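Local atomic coordinates of putative agmatine deiminase (Streptococcus mutans, PDB entry 2EWO), a protein that probably hydrolyses agmatine to N-carbamoylputrescine and ammonia. Residues G233-Y239 and L269-C275; K206-V210 and F257-D263. All coordinates share one frame; numbering follows the deposited sequence.

Contact 1 of 2, residues G233-Y239 and L269-C275; sequences GEVACIY and LKVHKMC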
ATOM      1  N   GLY A 233       5.712 -18.334  42.678  1.00 15.42           N
ATOM      2  CA  GLY A 233       5.797 -19.586  43.408  1.00 16.43           C
ATOM      3  C   GLY A 233       4.715 -20.545  42.929  1.00 17.82           C
ATOM      4  O   GLY A 233       4.981 -21.719  42.672  1.00 18.41           O
ATOM      5  N   GLU A 234       3.486 -20.048  42.805  1.00 10.00           N
ATOM      6  CA  GLU A 234       2.380 -20.878  42.333  1.00 10.00           C
ATOM      7  C   GLU A 234       2.252 -20.728  40.821  1.00 10.00           C
ATOM      8  O   GLU A 234       2.434 -19.637  40.275  1.00 10.00           O
ATOM      9  CB  GLU A 234       1.077 -20.473  43.015  1.00 40.35           C
ATOM     10  CG  GLU A 234       1.094 -20.643  44.524  1.00 43.76           C
ATOM     11  CD  GLU A 234      -0.215 -20.217  45.159  1.00 46.07           C
ATOM     12  OE1 GLU A 234      -1.266 -20.786  44.787  1.00 48.00           O
ATOM     13  OE2 GLU A 234      -0.198 -19.312  46.027  1.00 47.52           O
ATOM     14  N   VAL A 235       1.937 -21.827  40.143  1.00 10.00           N
ATOM     15  CA  VAL A 235       1.830 -21.817  38.690  1.00 10.00           C
ATOM     16  C   VAL A 235       0.579 -22.512  38.189  1.00 10.00           C
ATOM     17  O   VAL A 235      -0.179 -23.072  38.968  1.00 10.00           O
ATOM     18  CB  VAL A 235       3.047 -22.516  38.078  1.00 10.18           C
ATOM     19  CG1 VAL A 235       4.316 -21.900  38.635  1.00 10.18           C
ATOM     20  CG2 VAL A 235       3.013 -24.006  38.393  1.00 10.18           C
ATOM     21  N   ALA A 236       0.355 -22.458  36.886  1.00 27.71           N
ATOM     22  CA  ALA A 236      -0.803 -23.124  36.314  1.00 28.68           C
ATOM     23  C   ALA A 236      -0.261 -24.220  35.427  1.00 29.53           C
ATOM     24  O   ALA A 236       0.944 -24.285  35.179  1.00 29.99           O
ATOM     25  CB  ALA A 236      -1.644 -22.155  35.499  1.00 42.22           C
ATOM     26  N   CYS A 237      -1.143 -25.088  34.955  1.00 10.00           N
ATOM     27  CA  CYS A 237      -0.719 -26.168  34.087  1.00 10.12           C
ATOM     28  C   CYS A 237      -1.894 -27.022  33.652  1.00 11.31           C
ATOM     29  O   CYS A 237      -2.736 -27.393  34.465  1.00 11.50           O
ATOM     30  CB  CYS A 237       0.317 -27.040  34.793  1.00 10.00           C
ATOM     31  SG  CYS A 237       1.079 -28.244  33.698  1.00 10.00           S
ATOM     32  N   ILE A 238      -1.959 -27.320  32.359  1.00 10.00           N
ATOM     33  CA  ILE A 238      -3.037 -28.152  31.850  1.00 10.00           C
ATOM     34  C   ILE A 238      -2.841 -29.574  32.365  1.00 10.00           C
ATOM     35  O   ILE A 238      -1.706 -30.023  32.536  1.00 10.00           O
ATOM     36  CB  ILE A 238      -3.062 -28.186  30.296  1.00 12.22           C
ATOM     37  CG1 ILE A 238      -1.655 -28.441  29.752  1.00 11.97           C
ATOM     38  CG2 ILE A 238      -3.643 -26.889  29.751  1.00 12.93           C
ATOM     39  CD1 ILE A 238      -1.589 -28.518  28.242  1.00 11.26           C
ATOM     40  N   TYR A 239      -3.941 -30.275  32.633  1.00 44.24           N
ATOM     41  CA  TYR A 239      -3.862 -31.655  33.110  1.00 44.64           C
ATOM     42  C   TYR A 239      -5.151 -32.448  32.866  1.00 44.62           C
ATOM     43  O   TYR A 239      -6.239 -32.053  33.294  1.00 44.06           O
ATOM     44  CB  TYR A 239      -3.484 -31.690  34.599  1.00 35.98           C
ATOM     45  CG  TYR A 239      -3.209 -33.086  35.132  1.00 36.33           C
ATOM     46  CD1 TYR A 239      -1.925 -33.646  35.049  1.00 36.33           C
ATOM     47  CD2 TYR A 239      -4.231 -33.858  35.694  1.00 36.22           C
ATOM     48  CE1 TYR A 239      -1.663 -34.943  35.509  1.00 36.33           C
ATOM     49  CE2 TYR A 239      -3.983 -35.156  36.158  1.00 36.33           C
ATOM     50  CZ  TYR A 239      -2.697 -35.692  36.061  1.00 36.33           C
ATOM     51  OH  TYR A 239      -2.445 -36.970  36.511  1.00 36.33           O
ATOM     52  N   LEU A 269       7.068 -25.200  43.782  1.00 36.09           N
ATOM     53  CA  LEU A 269       6.018 -24.691  42.913  1.00 34.68           C
ATOM     54  C   LEU A 269       4.662 -25.330  43.148  1.00 33.56           C
ATOM     55  O   LEU A 269       4.418 -26.469  42.752  1.00 32.71           O
ATOM     56  CB  LEU A 269       6.415 -24.848  41.445  1.00 10.00           C
ATOM     57  CG  LEU A 269       7.263 -23.716  40.865  1.00 10.00           C
ATOM     58  CD1 LEU A 269       8.594 -23.614  41.588  1.00 10.88           C
ATOM     59  CD2 LEU A 269       7.482 -23.989  39.397  1.00 11.40           C
ATOM     60  N   LYS A 270       3.780 -24.584  43.796  1.00 30.50           N
ATOM     61  CA  LYS A 270       2.437 -25.065  44.077  1.00 29.70           C
ATOM     62  C   LYS A 270       1.686 -25.174  42.755  1.00 28.56           C
ATOM     63  O   LYS A 270       0.907 -24.290  42.404  1.00 29.13           O
ATOM     64  CB  LYS A 270       1.718 -24.087  45.007  1.00 54.12           C
ATOM     65  CG  LYS A 270       0.319 -24.514  45.382  1.00 55.35           C
ATOM     66  CD  LYS A 270      -0.388 -23.433  46.168  1.00 56.33           C
ATOM     67  CE  LYS A 270      -1.722 -23.930  46.697  1.00 57.00           C
ATOM     68  NZ  LYS A 270      -2.592 -24.438  45.600  1.00 58.57           N
ATOM     69  N   VAL A 271       1.928 -26.256  42.024  1.00 10.00           N
ATOM     70  CA  VAL A 271       1.291 -26.487  40.722  1.00 10.26           C
ATOM     71  C   VAL A 271      -0.245 -26.566  40.769  1.00 10.31           C
ATOM     72  O   VAL A 271      -0.806 -27.221  41.641  1.00 10.72           O
ATOM     73  CB  VAL A 271       1.803 -27.805  40.090  1.00 16.94           C
ATOM     74  CG1 VAL A 271       1.233 -27.963  38.687  1.00 16.65           C
ATOM     75  CG2 VAL A 271       3.322 -27.826  40.081  1.00 16.03           C
ATOM     76  N   HIS A 272      -0.922 -25.904  39.836  1.00 19.61           N
ATOM     77  CA  HIS A 272      -2.380 -25.973  39.807  1.00 21.28           C
ATOM     78  C   HIS A 272      -2.838 -26.844  38.658  1.00 22.21           C
ATOM     79  O   HIS A 272      -2.022 -27.446  37.964  1.00 22.39           O
ATOM     80  CB  HIS A 272      -3.025 -24.596  39.674  1.00 10.97           C
ATOM     81  CG  HIS A 272      -3.044 -23.817  40.946  1.00 10.97           C
ATOM     82  ND1 HIS A 272      -3.965 -22.824  41.198  1.00 11.09           N
ATOM     83  CD2 HIS A 272      -2.238 -23.869  42.034  1.00 10.97           C
ATOM     84  CE1 HIS A 272      -3.728 -22.297  42.385  1.00 11.36           C
ATOM     85  NE2 HIS A 272      -2.685 -22.912  42.913  1.00 11.59           N
ATOM     86  N   LYS A 273      -4.147 -26.909  38.459  1.00 16.77           N
ATOM     87  CA  LYS A 273      -4.669 -27.731  37.391  1.00 16.77           C
ATOM     88  C   LYS A 273      -5.731 -27.060  36.541  1.00 17.73           C
ATOM     89  O   LYS A 273      -6.782 -26.653  37.035  1.00 19.31           O
ATOM     90  CB  LYS A 273      -5.219 -29.043  37.950  1.00 20.34           C
ATOM     91  CG  LYS A 273      -4.160 -30.091  38.265  1.00 20.52           C
ATOM     92  CD  LYS A 273      -4.823 -31.430  38.547  1.00 21.38           C
ATOM     93  CE  LYS A 273      -3.821 -32.513  38.902  1.00 20.83           C
ATOM     94  NZ  LYS A 273      -4.499 -33.827  39.116  1.00 21.37           N
HETATM   95  N   MSE A 274      -5.438 -26.950  35.250  1.00 10.06           N
HETATM   96  CA  MSE A 274      -6.359 -26.366  34.285  1.00 10.06           C
HETATM   97  C   MSE A 274      -6.894 -27.563  33.506  1.00 10.06           C
HETATM   98  O   MSE A 274      -6.283 -28.628  33.515  1.00 10.06           O
HETATM   99  CB  MSE A 274      -5.598 -25.416  33.346  1.00 51.47           C
HETATM  100  CG  MSE A 274      -6.472 -24.622  32.359  1.00 52.32           C
HETATM  101 SE   MSE A 274      -7.654 -23.295  33.217  1.00 52.36          SE
HETATM  102  CE  MSE A 274      -6.271 -22.101  33.903  1.00 52.36           C
ATOM    103  N   CYS A 275      -8.033 -27.408  32.842  1.00 28.74           N
ATOM    104  CA  CYS A 275      -8.582 -28.512  32.070  1.00 27.62           C
ATOM    105  C   CYS A 275      -8.358 -28.264  30.588  1.00 26.97           C
ATOM    106  O   CYS A 275      -8.019 -27.152  30.173  1.00 26.95           O
ATOM    107  CB  CYS A 275     -10.079 -28.650  32.327  1.00 55.00           C
ATOM    108  SG  CYS A 275     -11.051 -27.312  31.615  1.00 55.58           S
TER
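Strands 234-237 and 270-271 of a beta-alpha-beta unit lie next to each other within 233-239 and 269-275, and the firmer backbone bonds come just past them, where the loop residues I238 and M274 are bridged. There the amide of M274 donates to C237 O (N to O 2.8 Å, nearly straight at 163°), reaching that oxygen from above the carbonyl plane. The amide of Y239 then returns to M274 O, with N to O 3.0 Å. Towards V235 and K270 the backbone bonds are weak, and K270 is the centre of an inverse gamma turn.

On one side, E234 and K270 lie alongside each other, pointing the same way. E234 OE1 takes a weak bond from H272 NE2 at 3.2 Å, with the carboxylate and imidazole planes 46° apart. The salt bridge from E234 OE1 to K270 NZ is long, at 4.0 Å, whereas OE2 is paired with R231. V235 is on the other side of the strand, where its CG1 meets L269 CD2 (3.9 Å) and its CG2 leans on V271.

Farther along, chi1 of Y239 (-173°) turns CG away from the backbone N and brings the ring alongside the extended chain of K273. K273 CE lies over one face of the Y239 ring, a CH-pi contact 3.9 Å from CE to the ring centroid. Helix 248-259 covers C237 and V271 through L258, as the connecting helix does in a beta-alpha-beta crossover.

Contact 2 of 2, residues K206-V210 and F257-D263; sequences KVLWV and FLSQQTD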
ATOM      1  N   LYS A 206      17.411 -17.992  37.267  1.00 10.22           N
ATOM      2  CA  LYS A 206      17.153 -19.412  37.020  1.00 10.66           C
ATOM      3  C   LYS A 206      16.139 -19.666  35.915  1.00 10.56           C
ATOM      4  O   LYS A 206      15.085 -19.033  35.873  1.00 10.07           O
ATOM      5  CB  LYS A 206      16.666 -20.107  38.289  1.00 10.13           C
ATOM      6  CG  LYS A 206      16.417 -21.596  38.087  1.00 10.13           C
ATOM      7  CD  LYS A 206      15.984 -22.271  39.369  1.00 10.13           C
ATOM      8  CE  LYS A 206      15.913 -23.783  39.201  1.00 10.13           C
ATOM      9  NZ  LYS A 206      15.521 -24.439  40.477  1.00 10.13           N
ATOM     10  N   VAL A 207      16.434 -20.692  35.049  1.00 16.46           N
ATOM     11  CA  VAL A 207      15.521 -20.970  33.929  1.00 17.40           C
ATOM     12  C   VAL A 207      15.043 -22.429  33.994  1.00 16.77           C
ATOM     13  O   VAL A 207      15.848 -23.369  33.916  1.00 16.27           O
ATOM     14  CB  VAL A 207      16.244 -20.724  32.598  1.00 10.24           C
ATOM     15  CG1 VAL A 207      17.615 -21.401  32.526  1.00 10.22           C
ATOM     16  CG2 VAL A 207      15.463 -21.240  31.388  1.00 10.09           C
ATOM     17  N   LEU A 208      13.728 -22.568  34.142  1.00 10.00           N
ATOM     18  CA  LEU A 208      13.045 -23.883  34.213  1.00 10.00           C
ATOM     19  C   LEU A 208      12.721 -24.363  32.797  1.00 10.00           C
ATOM     20  O   LEU A 208      12.009 -23.692  32.040  1.00 10.00           O
ATOM     21  CB  LEU A 208      11.735 -23.750  34.992  1.00 10.89           C
ATOM     22  CG  LEU A 208      11.919 -23.861  36.506  1.00 11.00           C
ATOM     23  CD1 LEU A 208      12.979 -22.903  37.051  1.00 10.73           C
ATOM     24  CD2 LEU A 208      10.638 -23.549  37.284  1.00 11.53           C
ATOM     25  N   TRP A 209      13.233 -25.530  32.458  1.00 10.77           N
ATOM     26  CA  TRP A 209      13.083 -26.062  31.095  1.00 10.32           C
ATOM     27  C   TRP A 209      12.058 -27.192  30.983  1.00 10.00           C
ATOM     28  O   TRP A 209      12.402 -28.383  31.128  1.00 10.00           O
ATOM     29  CB  TRP A 209      14.416 -26.620  30.594  1.00 10.78           C
ATOM     30  CG  TRP A 209      15.471 -25.532  30.387  1.00 11.45           C
ATOM     31  CD1 TRP A 209      16.325 -25.056  31.301  1.00 11.71           C
ATOM     32  CD2 TRP A 209      15.710 -24.847  29.167  1.00 10.84           C
ATOM     33  NE1 TRP A 209      17.124 -24.062  30.652  1.00 12.03           N
ATOM     34  CE2 TRP A 209      16.750 -23.959  29.400  1.00 10.78           C
ATOM     35  CE3 TRP A 209      15.139 -24.910  27.890  1.00 10.78           C
ATOM     36  CZ2 TRP A 209      17.275 -23.118  28.412  1.00 10.78           C
ATOM     37  CZ3 TRP A 209      15.670 -24.056  26.902  1.00 10.78           C
ATOM     38  CH2 TRP A 209      16.689 -23.202  27.152  1.00 10.78           C
ATOM     39  N   VAL A 210      10.816 -26.785  30.713  1.00 10.00           N
ATOM     40  CA  VAL A 210       9.754 -27.748  30.429  1.00 10.00           C
ATOM     41  C   VAL A 210      10.154 -28.379  29.167  1.00 10.00           C
ATOM     42  O   VAL A 210      10.935 -27.818  28.388  1.00 10.00           O
ATOM     43  CB  VAL A 210       8.393 -27.118  30.260  1.00 10.00           C
ATOM     44  CG1 VAL A 210       7.367 -28.109  29.686  1.00 10.00           C
ATOM     45  CG2 VAL A 210       7.811 -26.634  31.580  1.00 10.00           C
ATOM     46  N   PHE A 257       7.185 -32.486  35.743  1.00 10.67           N
ATOM     47  CA  PHE A 257       8.357 -31.622  35.745  1.00 10.24           C
ATOM     48  C   PHE A 257       8.159 -30.420  36.657  1.00 10.29           C
ATOM     49  O   PHE A 257       9.036 -30.067  37.449  1.00 10.24           O
ATOM     50  CB  PHE A 257       8.639 -31.103  34.346  1.00 10.00           C
ATOM     51  CG  PHE A 257       9.714 -30.065  34.305  1.00 10.00           C
ATOM     52  CD1 PHE A 257      11.049 -30.438  34.298  1.00 10.00           C
ATOM     53  CD2 PHE A 257       9.392 -28.709  34.276  1.00 10.00           C
ATOM     54  CE1 PHE A 257      12.059 -29.479  34.256  1.00 10.00           C
ATOM     55  CE2 PHE A 257      10.393 -27.736  34.236  1.00 10.00           C
ATOM     56  CZ  PHE A 257      11.731 -28.122  34.223  1.00 10.00           C
ATOM     57  N   LEU A 258       7.003 -29.781  36.511  1.00 11.55           N
ATOM     58  CA  LEU A 258       6.652 -28.601  37.288  1.00 11.55           C
ATOM     59  C   LEU A 258       6.660 -28.870  38.781  1.00 11.55           C
ATOM     60  O   LEU A 258       7.406 -28.239  39.541  1.00 11.55           O
ATOM     61  CB  LEU A 258       5.267 -28.111  36.863  1.00 34.51           C
ATOM     62  CG  LEU A 258       5.199 -26.887  35.945  1.00 33.66           C
ATOM     63  CD1 LEU A 258       6.239 -26.996  34.832  1.00 33.21           C
ATOM     64  CD2 LEU A 258       3.781 -26.767  35.383  1.00 32.24           C
ATOM     65  N   SER A 259       5.817 -29.816  39.187  1.00 10.19           N
ATOM     66  CA  SER A 259       5.674 -30.214  40.586  1.00 10.19           C
ATOM     67  C   SER A 259       7.002 -30.596  41.267  1.00 10.19           C
ATOM     68  O   SER A 259       7.167 -30.402  42.473  1.00 11.30           O
ATOM     69  CB  SER A 259       4.691 -31.377  40.671  1.00 49.16           C
ATOM     70  OG  SER A 259       5.088 -32.391  39.772  1.00 47.91           O
ATOM     71  N   GLN A 260       7.939 -31.132  40.488  1.00 10.00           N
ATOM     72  CA  GLN A 260       9.249 -31.536  41.000  1.00 10.00           C
ATOM     73  C   GLN A 260      10.250 -30.389  40.893  1.00 10.00           C
ATOM     74  O   GLN A 260      11.433 -30.558  41.181  1.00 10.00           O
ATOM     75  CB  GLN A 260       9.781 -32.731  40.191  1.00 58.81           C
ATOM     76  CG  GLN A 260       9.124 -34.078  40.493  1.00 59.46           C
ATOM     77  CD  GLN A 260       9.741 -34.777  41.705  1.00 60.00           C
ATOM     78  OE1 GLN A 260      10.927 -35.118  41.704  1.00 60.00           O
ATOM     79  NE2 GLN A 260       8.937 -34.990  42.743  1.00 60.00           N
ATOM     80  N   GLN A 261       9.775 -29.219  40.482  1.00 10.00           N
ATOM     81  CA  GLN A 261      10.659 -28.075  40.307  1.00 10.00           C
ATOM     82  C   GLN A 261      10.465 -26.904  41.258  1.00 10.00           C
ATOM     83  O   GLN A 261       9.339 -26.524  41.595  1.00 10.00           O
ATOM     84  CB  GLN A 261      10.565 -27.574  38.862  1.00 31.95           C
ATOM     85  CG  GLN A 261      11.347 -28.413  37.877  1.00 30.42           C
ATOM     86  CD  GLN A 261      12.846 -28.254  38.050  1.00 30.38           C
ATOM     87  OE1 GLN A 261      13.628 -29.028  37.501  1.00 29.15           O
ATOM     88  NE2 GLN A 261      13.253 -27.238  38.809  1.00 30.47           N
ATOM     89  N   THR A 262      11.590 -26.328  41.670  1.00 10.28           N
ATOM     90  CA  THR A 262      11.611 -25.179  42.569  1.00 10.74           C
ATOM     91  C   THR A 262      12.120 -23.932  41.822  1.00 11.25           C
ATOM     92  O   THR A 262      12.801 -24.042  40.795  1.00 11.25           O
ATOM     93  CB  THR A 262      12.537 -25.436  43.784  1.00 39.19           C
ATOM     94  OG1 THR A 262      12.627 -24.245  44.573  1.00 39.67           O
ATOM     95  CG2 THR A 262      13.941 -25.834  43.325  1.00 37.10           C
ATOM     96  N   ASP A 263      11.797 -22.749  42.338  1.00 10.29           N
ATOM     97  CA  ASP A 263      12.234 -21.521  41.690  1.00 10.16           C
ATOM     98  C   ASP A 263      13.551 -20.967  42.236  1.00 10.82           C
ATOM     99  O   ASP A 263      14.338 -21.683  42.863  1.00 10.07           O
ATOM    100  CB  ASP A 263      11.140 -20.446  41.770  1.00 23.52           C
ATOM    101  CG  ASP A 263      10.692 -20.164  43.186  1.00 22.22           C
ATOM    102  OD1 ASP A 263      11.547 -19.850  44.047  1.00 20.42           O
ATOM    103  OD2 ASP A 263       9.472 -20.251  43.429  1.00 22.12           O
TER
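F257, in the last turn of helix 248-259, sets its ring against the backbone of W209 and V210 at the end of strand 206-210, and this is the closely packed part of the contact. The phenyl reaches across to the strand because chi1 (172°) holds CG opposite the backbone N. V210 CA sits over one face of the F257 ring, offset toward the rim, in a CH-pi contact 4.2 Å from CA to the ring centroid and 24° off the ring normal. The carbonyl oxygen of W209 lies over that face too, near CZ, while the backbone carbon of L208 approaches the ring edge. V210 CG2 is shared by two side chains, meeting F257 CD2 at 3.8 Å and L258 CD1 at 3.6 Å. L258 CD1 also lies in the plane of the phenyl at its edge, so the three side chains close up as one apolar cluster.

Toward K206 the packing is looser and partly open to solvent. The K206 chain is fully extended, from chi1 (-179°) onward, and carries K206 NZ to T262 O at 2.8 Å, the single hydrogen bond between the segments. NZ arrives from above the carbonyl plane. L208 CD1 comes no nearer to T262 O than 3.9 Å. The T262 hydroxyl has the backbone oxygen of G266 as its main partner, with that of R267 also within hydrogen-bonding range, and the D263 carboxylate forms a salt bridge with R267.

Strand 206-210 is an outermost strand of its three-stranded sheet within this chain and is hydrogen-bonded to strand 172-176. The indole of W209 leads away from the helix end to E195 and K191, L208 also touches L269, and S259 carries the packing on to V271 of strand 270-271.

From the N terminus, the chain passes through 206-210, 233-239, 257-263 and 269-275, so the segments alternate and the two contacts cross. Contact 2 closes the longer loop, 206-210 to 257-263, which contains strand 234-237; contact 1 closes the loop from that strand through helix 248-259 to 269-275. The end of the helix is common ground: V271 of contact 1 reaches its last turn, and L269 touches Q261 and D263 in the loop after it. The centres of the two contacts are about 12 Å apart. Together they tie the sheet holding strands 172-176 and 206-210 to the sheet holding strands 227-231, 234-237 and 270-271.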